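Long-range contact in putative mandelate racemase (Bordetella bronchiseptica, PDB 3OZY), which is an enolase superfamily member of unproven function that binds magnesium and m-xylarate and probably acts on an acid sugar: residues N32-L37 with Y56-L61. Numbering follows the deposited sequence.
Sequences NRQMIL and YDLAVL
At the start of helix 58-73, L58 packs on Q34, M35 and I36 of strand 32-42, and L61 on I36. The strand is the middle one of the three-stranded antiparallel sheet in the N-terminal domain of the enolase superfamily fold. The helix lies against one face of that sheet, and all touching residues are buried.

The apolar part centres on I36. Its CG1 stands anti to the carbonyl carbon (chi1 -72°), where it meets L61 CB at 3.7 Å and L58 CD2 at 4.1 Å. The side chains of I36 and L61 lie alongside each other, pointing opposite ways. A further turn at chi2 (-70°) brings I36 CD1 to 3.7 Å from L58 O. L58 splits its two methyls over the strand. CD2 rests against the backbone of M35, 3.7 Å from M35 O, while CD1 lies by Q34, 3.7 Å from its OE1. A12 of the neighbouring strand 5-16 touches both I36 and L58.

The polar part runs through water. Q34 is extended beyond CG, and its OE1 accepts from two waters. One water accepts in turn from L58 N; the other donates to Y56 O. The amide is held at its other end too, since NE2 donates to E378 O and S14 OG.

D57 is the N-cap of the helix. Its OD1 forms a salt bridge with R63 of the second subunit, so the helix start also lies at the dimer interface. D57 OD2 caps the first turn with its anti lone pair, accepting from V60 N at 3.0 Å and 160°.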
ATOM      1  N   ASN A  32     -15.746  -8.897 -15.131  1.00  8.19           N
ATOM      2  CA  ASN A  32     -16.304  -9.998 -14.349  1.00  8.74           C
ATOM      3  C   ASN A  32     -16.339  -9.568 -12.902  1.00  7.91           C
ATOM      4  O   ASN A  32     -15.377  -8.964 -12.434  1.00 10.61           O
ATOM      5  CB  ASN A  32     -15.457 -11.271 -14.483  1.00  9.27           C
ATOM      6  CG  ASN A  32     -15.447 -11.815 -15.892  1.00  9.85           C
ATOM      7  OD1 ASN A  32     -16.369 -12.538 -16.299  1.00  9.92           O
ATOM      8  ND2 ASN A  32     -14.411 -11.472 -16.652  1.00  9.83           N
ATOM      9  N   ARG A  33     -17.434  -9.840 -12.198  1.00  7.71           N
ATOM     10  CA  ARG A  33     -17.491  -9.536 -10.773  1.00  7.30           C
ATOM     11  C   ARG A  33     -16.851 -10.682  -9.996  1.00  9.43           C
ATOM     12  O   ARG A  33     -17.295 -11.833 -10.060  1.00  8.96           O
ATOM     13  CB  ARG A  33     -18.927  -9.257 -10.312  1.00  7.63           C
ATOM     14  CG  ARG A  33     -19.602  -8.059 -11.023  1.00  7.19           C
ATOM     15  CD  ARG A  33     -18.746  -6.767 -10.994  1.00  7.10           C
ATOM     16  NE  ARG A  33     -18.510  -6.290  -9.631  1.00  8.24           N
ATOM     17  CZ  ARG A  33     -19.334  -5.499  -8.953  1.00  7.78           C
ATOM     18  NH1 ARG A  33     -20.458  -5.048  -9.497  1.00  8.89           N
ATOM     19  NH2 ARG A  33     -19.021  -5.142  -7.716  1.00  8.12           N
ATOM     20  N   GLN A  34     -15.782 -10.360  -9.281  1.00  7.73           N
ATOM     21  CA  GLN A  34     -14.967 -11.369  -8.626  1.00  7.21           C
ATOM     22  C   GLN A  34     -14.847 -11.098  -7.136  1.00  8.06           C
ATOM     23  O   GLN A  34     -15.147  -9.999  -6.658  1.00  8.59           O
ATOM     24  CB  GLN A  34     -13.568 -11.393  -9.248  1.00  8.30           C
ATOM     25  CG  GLN A  34     -13.594 -11.607 -10.761  1.00  8.43           C
ATOM     26  CD  GLN A  34     -12.221 -11.844 -11.369  1.00  9.40           C
ATOM     27  OE1 GLN A  34     -11.197 -11.366 -10.869  1.00 10.11           O
ATOM     28  NE2 GLN A  34     -12.195 -12.579 -12.469  1.00  9.34           N
ATOM     29  N   MET A  35     -14.384 -12.110  -6.411  1.00  8.33           N
ATOM     30  CA  MET A  35     -14.087 -11.957  -4.992  1.00  7.55           C
ATOM     31  C   MET A  35     -13.246 -13.120  -4.521  1.00  8.33           C
ATOM     32  O   MET A  35     -13.138 -14.155  -5.192  1.00  9.14           O
ATOM     33  CB  MET A  35     -15.373 -11.934  -4.160  1.00  8.54           C
ATOM     34  CG  MET A  35     -16.085 -13.287  -4.096  1.00  9.84           C
ATOM     35  SD  MET A  35     -17.613 -13.264  -3.138  1.00  9.30           S
ATOM     36  CE  MET A  35     -16.950 -13.021  -1.489  1.00  8.75           C
ATOM     37  N   ILE A  36     -12.631 -12.924  -3.363  1.00  8.04           N
ATOM     38  CA  ILE A  36     -12.157 -14.025  -2.544  1.00  7.77           C
ATOM     39  C   ILE A  36     -13.160 -14.248  -1.425  1.00  8.19           C
ATOM     40  O   ILE A  36     -13.525 -13.311  -0.715  1.00  8.37           O
ATOM     41  CB  ILE A  36     -10.805 -13.691  -1.886  1.00  8.09           C
ATOM     42  CG1 ILE A  36      -9.680 -13.683  -2.915  1.00  9.82           C
ATOM     43  CG2 ILE A  36     -10.502 -14.677  -0.753  1.00 11.17           C
ATOM     44  CD1 ILE A  36      -9.316 -15.061  -3.457  1.00 11.26           C
ATOM     45  N   LEU A  37     -13.608 -15.491  -1.268  1.00  8.76           N
ATOM     46  CA  LEU A  37     -14.371 -15.890  -0.100  1.00 10.29           C
ATOM     47  C   LEU A  37     -13.391 -16.476   0.906  1.00 10.38           C
ATOM     48  O   LEU A  37     -12.829 -17.550   0.679  1.00  9.80           O
ATOM     49  CB  LEU A  37     -15.444 -16.925  -0.476  1.00  9.48           C
ATOM     50  CG  LEU A  37     -16.255 -17.480   0.694  1.00 12.30           C
ATOM     51  CD1 LEU A  37     -17.054 -16.391   1.366  1.00 13.87           C
ATOM     52  CD2 LEU A  37     -17.183 -18.607   0.229  1.00 15.15           C
ATOM     53  N   TYR A  56      -9.111  -6.510  -6.792  1.00  7.97           N
ATOM     54  CA  TYR A  56      -7.701  -6.768  -6.521  1.00  8.09           C
ATOM     55  C   TYR A  56      -7.442  -8.140  -7.128  1.00  7.91           C
ATOM     56  O   TYR A  56      -8.296  -9.034  -7.019  1.00  8.52           O
ATOM     57  CB  TYR A  56      -7.422  -6.890  -5.022  1.00  8.25           C
ATOM     58  CG  TYR A  56      -7.816  -5.734  -4.130  1.00  7.34           C
ATOM     59  CD1 TYR A  56      -7.077  -4.559  -4.106  1.00  7.55           C
ATOM     60  CD2 TYR A  56      -8.874  -5.860  -3.245  1.00  7.02           C
ATOM     61  CE1 TYR A  56      -7.415  -3.511  -3.253  1.00  7.63           C
ATOM     62  CE2 TYR A  56      -9.221  -4.830  -2.396  1.00  8.11           C
ATOM     63  CZ  TYR A  56      -8.480  -3.659  -2.393  1.00  6.45           C
ATOM     64  OH  TYR A  56      -8.824  -2.628  -1.533  1.00  7.45           O
ATOM     65  N   ASP A  57      -6.268  -8.330  -7.724  1.00  7.46           N
ATOM     66  CA  ASP A  57      -5.947  -9.617  -8.341  1.00  8.25           C
ATOM     67  C   ASP A  57      -6.206 -10.782  -7.386  1.00  7.74           C
ATOM     68  O   ASP A  57      -5.745 -10.776  -6.243  1.00  8.27           O
ATOM     69  CB  ASP A  57      -4.495  -9.650  -8.797  1.00  8.23           C
ATOM     70  CG  ASP A  57      -4.161 -10.925  -9.528  1.00  8.84           C
ATOM     71  OD1 ASP A  57      -4.451 -11.001 -10.740  1.00 10.23           O
ATOM     72  OD2 ASP A  57      -3.638 -11.864  -8.883  1.00  8.85           O
ATOM     73  N   LEU A  58      -6.929 -11.792  -7.863  1.00  8.63           N
ATOM     74  CA  LEU A  58      -7.363 -12.871  -6.984  1.00  7.67           C
ATOM     75  C   LEU A  58      -6.208 -13.751  -6.514  1.00  7.71           C
ATOM     76  O   LEU A  58      -6.244 -14.239  -5.387  1.00  8.41           O
ATOM     77  CB  LEU A  58      -8.446 -13.733  -7.639  1.00  7.20           C
ATOM     78  CG  LEU A  58      -9.775 -13.046  -7.938  1.00  8.35           C
ATOM     79  CD1 LEU A  58     -10.784 -14.097  -8.406  1.00  9.47           C
ATOM     80  CD2 LEU A  58     -10.317 -12.298  -6.724  1.00 12.21           C
ATOM     81  N   ALA A  59      -5.203 -13.962  -7.365  1.00  8.17           N
ATOM     82  CA  ALA A  59      -4.044 -14.764  -6.963  1.00  7.41           C
ATOM     83  C   ALA A  59      -3.217 -14.025  -5.909  1.00  8.07           C
ATOM     84  O   ALA A  59      -2.750 -14.635  -4.943  1.00  9.13           O
ATOM     85  CB  ALA A  59      -3.194 -15.132  -8.162  1.00 10.68           C
ATOM     86  N   VAL A  60      -3.042 -12.715  -6.083  1.00  7.82           N
ATOM     87  CA  VAL A  60      -2.359 -11.915  -5.064  1.00  8.01           C
ATOM     88  C   VAL A  60      -3.088 -12.022  -3.722  1.00  7.77           C
ATOM     89  O   VAL A  60      -2.468 -12.294  -2.693  1.00  8.89           O
ATOM     90  CB  VAL A  60      -2.239 -10.441  -5.491  1.00  8.81           C
ATOM     91  CG1 VAL A  60      -1.777  -9.571  -4.326  1.00  8.91           C
ATOM     92  CG2 VAL A  60      -1.285 -10.308  -6.663  1.00  9.57           C
ATOM     93  N   LEU A  61      -4.404 -11.837  -3.728  1.00  7.32           N
ATOM     94  CA  LEU A  61      -5.181 -11.957  -2.505  1.00  8.33           C
ATOM     95  C   LEU A  61      -5.079 -13.344  -1.877  1.00  9.07           C
ATOM     96  O   LEU A  61      -4.893 -13.475  -0.661  1.00  8.92           O
ATOM     97  CB  LEU A  61      -6.646 -11.628  -2.774  1.00  8.02           C
ATOM     98  CG  LEU A  61      -7.027 -10.150  -2.913  1.00  7.94           C
ATOM     99  CD1 LEU A  61      -8.460 -10.027  -3.397  1.00  9.46           C
ATOM    100  CD2 LEU A  61      -6.858  -9.399  -1.595  1.00  8.65           C
TER
HETATM  101  O   HOH W   1      -8.268 -11.390 -10.658  1.00 12.77           O
HETATM  102  O   HOH W   2      -9.678  -9.099  -9.395  1.00 13.97           O